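Local atomic coordinates of Dps family DNA-binding stress response protein (Thermosynechococcus elongatus, PDB entry 2C41), a protein that probably binds and oxidises iron as a twelve-subunit Dps-family assembly, and is thought to bind DNA as part of the cell's stress response. Residues E18-V23 against A78-V83. Sequence-based numbering, arbitrary orientation.
Sequences EQANAV and ADYLKV
Ala-20 and Tyr-80 mark the closest backbone approach, their CA atoms 5.1 Å apart, where a turn of helix 6-35 meets the short helix 80-83. Ala-20 and Val-23, a turn apart on the long helix, both direct their CB atoms at the short one, and Tyr-80 answers from the other side. The CB methyl of Ala-20 lies 3.7 Å from the carbonyl O of Tyr-80 and 3.8 Å from CG1 of Val-83. Past this methyl runs the ring of Tyr-80. With CG anti to its own carbonyl carbon (chi1 -75°), the ring reaches across the long helix, CD1 of Tyr-80 turned to CA of Ala-20 at 3.9 Å. Val-23 covers one ring face, in a CH-pi contact that sets its CG1 4.2 Å from the centroid of Tyr-80 and 11° off the normal. CG2 of Val-23 reaches CE1 of Tyr-80 at 3.6 Å. Such a short helix in the long connection between the second and third bundle helices is a hallmark of Dps proteins, and here it packs on the outside of the four-helix ferritin-like bundle, against the first helix. The hydroxyl end of the ring comes up to the extended side chain of Gln-19, whose amide plane stands 79° from the ring plane. Trp-34 of a second subunit packs on both Gln-19 and Tyr-80, which brings this junction into a subunit interface. Were Tyr-80 replaced by an alanine, Val-23 would be likely to lose the ring it packs on, and a gap would probably open beside Gln-19 and that tryptophan. On the far side of the short helix, NZ of Lys-82 donates a hydrogen bond to the carbonyl O of Ala-78 at 3.0 Å, approaching from above the carbonyl plane.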
ATOM      1  N   GLU C  18       6.793  34.864  -8.244  1.00 13.27           N
ATOM      2  CA  GLU C  18       5.878  33.738  -8.284  1.00 13.20           C
ATOM      3  C   GLU C  18       6.008  32.880  -7.018  1.00 13.25           C
ATOM      4  O   GLU C  18       4.999  32.475  -6.422  1.00 12.89           O
ATOM      5  CB  GLU C  18       6.111  32.915  -9.554  1.00 13.49           C
ATOM      6  CG  GLU C  18       5.721  33.658 -10.850  1.00 13.05           C
ATOM      7  CD  GLU C  18       4.239  33.550 -11.195  1.00 15.00           C
ATOM      8  OE1 GLU C  18       3.464  32.955 -10.408  1.00 15.38           O
ATOM      9  OE2 GLU C  18       3.842  34.060 -12.270  1.00 14.06           O
ATOM     10  N   GLN C  19       7.248  32.632  -6.602  1.00 12.87           N
ATOM     11  CA  GLN C  19       7.506  31.845  -5.390  1.00 13.02           C
ATOM     12  C   GLN C  19       6.910  32.542  -4.168  1.00 12.82           C
ATOM     13  O   GLN C  19       6.224  31.917  -3.365  1.00 12.21           O
ATOM     14  CB  GLN C  19       9.004  31.643  -5.178  1.00 13.27           C
ATOM     15  CG  GLN C  19       9.333  30.924  -3.866  1.00 13.24           C
ATOM     16  CD  GLN C  19      10.718  31.238  -3.346  1.00 14.45           C
ATOM     17  OE1 GLN C  19      11.024  30.982  -2.179  1.00 15.75           O
ATOM     18  NE2 GLN C  19      11.558  31.797  -4.197  1.00 12.25           N
ATOM     19  N   ALA C  20       7.181  33.841  -4.049  1.00 12.76           N
ATOM     20  CA  ALA C  20       6.642  34.656  -2.957  1.00 12.84           C
ATOM     21  C   ALA C  20       5.115  34.621  -2.946  1.00 12.84           C
ATOM     22  O   ALA C  20       4.514  34.480  -1.880  1.00 12.96           O
ATOM     23  CB  ALA C  20       7.154  36.113  -3.061  1.00 12.27           C
ATOM     24  N   ASN C  21       4.504  34.720  -4.133  1.00 12.87           N
ATOM     25  CA  ASN C  21       3.049  34.616  -4.270  1.00 12.91           C
ATOM     26  C   ASN C  21       2.508  33.270  -3.794  1.00 12.86           C
ATOM     27  O   ASN C  21       1.459  33.215  -3.156  1.00 12.76           O
ATOM     28  CB  ASN C  21       2.580  34.889  -5.706  1.00 12.75           C
ATOM     29  CG  ASN C  21       2.638  36.366  -6.078  1.00 13.12           C
ATOM     30  OD1 ASN C  21       2.545  36.724  -7.259  1.00 15.32           O
ATOM     31  ND2 ASN C  21       2.779  37.225  -5.084  1.00 10.21           N
ATOM     32  N   ALA C  22       3.231  32.192  -4.094  1.00 12.61           N
ATOM     33  CA  ALA C  22       2.821  30.857  -3.648  1.00 12.73           C
ATOM     34  C   ALA C  22       2.812  30.777  -2.117  1.00 12.75           C
ATOM     35  O   ALA C  22       1.888  30.215  -1.516  1.00 12.71           O
ATOM     36  CB  ALA C  22       3.726  29.793  -4.238  1.00 12.68           C
ATOM     37  N   VAL C  23       3.838  31.347  -1.490  1.00 12.64           N
ATOM     38  CA  VAL C  23       3.937  31.362  -0.022  1.00 12.85           C
ATOM     39  C   VAL C  23       2.769  32.142   0.601  1.00 13.08           C
ATOM     40  O   VAL C  23       2.105  31.645   1.512  1.00 12.92           O
ATOM     41  CB  VAL C  23       5.293  31.947   0.446  1.00 12.84           C
ATOM     42  CG1 VAL C  23       5.293  32.183   1.962  1.00 12.49           C
ATOM     43  CG2 VAL C  23       6.437  31.009   0.026  1.00 13.26           C
ATOM     44  N   ALA C  78      11.503  37.600   5.967  1.00 16.20           N
ATOM     45  CA  ALA C  78      11.111  39.010   5.877  1.00 16.63           C
ATOM     46  C   ALA C  78      10.951  39.511   4.430  1.00 16.75           C
ATOM     47  O   ALA C  78      10.327  40.555   4.203  1.00 17.32           O
ATOM     48  CB  ALA C  78      12.075  39.907   6.663  1.00 17.02           C
ATOM     49  N   ASP C  79      11.509  38.776   3.465  1.00 16.53           N
ATOM     50  CA  ASP C  79      11.452  39.183   2.060  1.00 16.70           C
ATOM     51  C   ASP C  79      10.126  38.855   1.362  1.00 16.50           C
ATOM     52  O   ASP C  79       9.774  39.512   0.386  1.00 16.33           O
ATOM     53  CB  ASP C  79      12.623  38.593   1.257  1.00 17.04           C
ATOM     54  CG  ASP C  79      13.962  39.265   1.565  1.00 18.31           C
ATOM     55  OD1 ASP C  79      14.996  38.797   1.039  1.00 18.75           O
ATOM     56  OD2 ASP C  79      13.991  40.262   2.310  1.00 20.43           O
ATOM     57  N   TYR C  80       9.399  37.851   1.848  1.00 16.08           N
ATOM     58  CA  TYR C  80       8.221  37.360   1.119  1.00 16.24           C
ATOM     59  C   TYR C  80       7.182  38.440   0.843  1.00 16.47           C
ATOM     60  O   TYR C  80       6.730  38.590  -0.286  1.00 16.37           O
ATOM     61  CB  TYR C  80       7.584  36.164   1.821  1.00 15.74           C
ATOM     62  CG  TYR C  80       8.383  34.888   1.647  1.00 15.25           C
ATOM     63  CD1 TYR C  80       8.538  34.308   0.387  1.00 16.07           C
ATOM     64  CD2 TYR C  80       8.972  34.255   2.749  1.00 15.30           C
ATOM     65  CE1 TYR C  80       9.280  33.132   0.214  1.00 15.19           C
ATOM     66  CE2 TYR C  80       9.711  33.081   2.591  1.00 14.84           C
ATOM     67  CZ  TYR C  80       9.851  32.523   1.320  1.00 15.28           C
ATOM     68  OH  TYR C  80      10.568  31.358   1.163  1.00 15.15           O
ATOM     69  N   LEU C  81       6.831  39.203   1.871  1.00 16.93           N
ATOM     70  CA  LEU C  81       5.822  40.249   1.720  1.00 18.02           C
ATOM     71  C   LEU C  81       6.328  41.472   0.941  1.00 18.36           C
ATOM     72  O   LEU C  81       5.530  42.295   0.486  1.00 18.98           O
ATOM     73  CB  LEU C  81       5.264  40.650   3.083  1.00 17.67           C
ATOM     74  CG  LEU C  81       4.429  39.574   3.787  1.00 19.27           C
ATOM     75  CD1 LEU C  81       3.896  40.098   5.095  1.00 20.99           C
ATOM     76  CD2 LEU C  81       3.279  39.103   2.920  1.00 19.82           C
ATOM     77  N   LYS C  82       7.646  41.574   0.788  1.00 18.71           N
ATOM     78  CA  LYS C  82       8.259  42.641  -0.002  1.00 19.17           C
ATOM     79  C   LYS C  82       8.232  42.338  -1.494  1.00 18.99           C
ATOM     80  O   LYS C  82       8.262  43.259  -2.315  1.00 19.16           O
ATOM     81  CB  LYS C  82       9.708  42.871   0.430  1.00 19.86           C
ATOM     82  CG  LYS C  82       9.865  43.375   1.846  1.00 22.02           C
ATOM     83  CD  LYS C  82      11.312  43.764   2.104  1.00 25.34           C
ATOM     84  CE  LYS C  82      11.478  44.399   3.478  1.00 27.24           C
ATOM     85  NZ  LYS C  82      11.383  43.387   4.568  1.00 29.45           N
ATOM     86  N   VAL C  83       8.167  41.051  -1.832  1.00 18.03           N
ATOM     87  CA  VAL C  83       8.319  40.580  -3.203  1.00 17.74           C
ATOM     88  C   VAL C  83       6.960  40.147  -3.784  1.00 17.36           C
ATOM     89  O   VAL C  83       6.708  40.305  -4.981  1.00 16.88           O
ATOM     90  CB  VAL C  83       9.365  39.420  -3.242  1.00 17.60           C
ATOM     91  CG1 VAL C  83       9.452  38.772  -4.615  1.00 17.98           C
ATOM     92  CG2 VAL C  83      10.743  39.931  -2.814  1.00 18.02           C
TER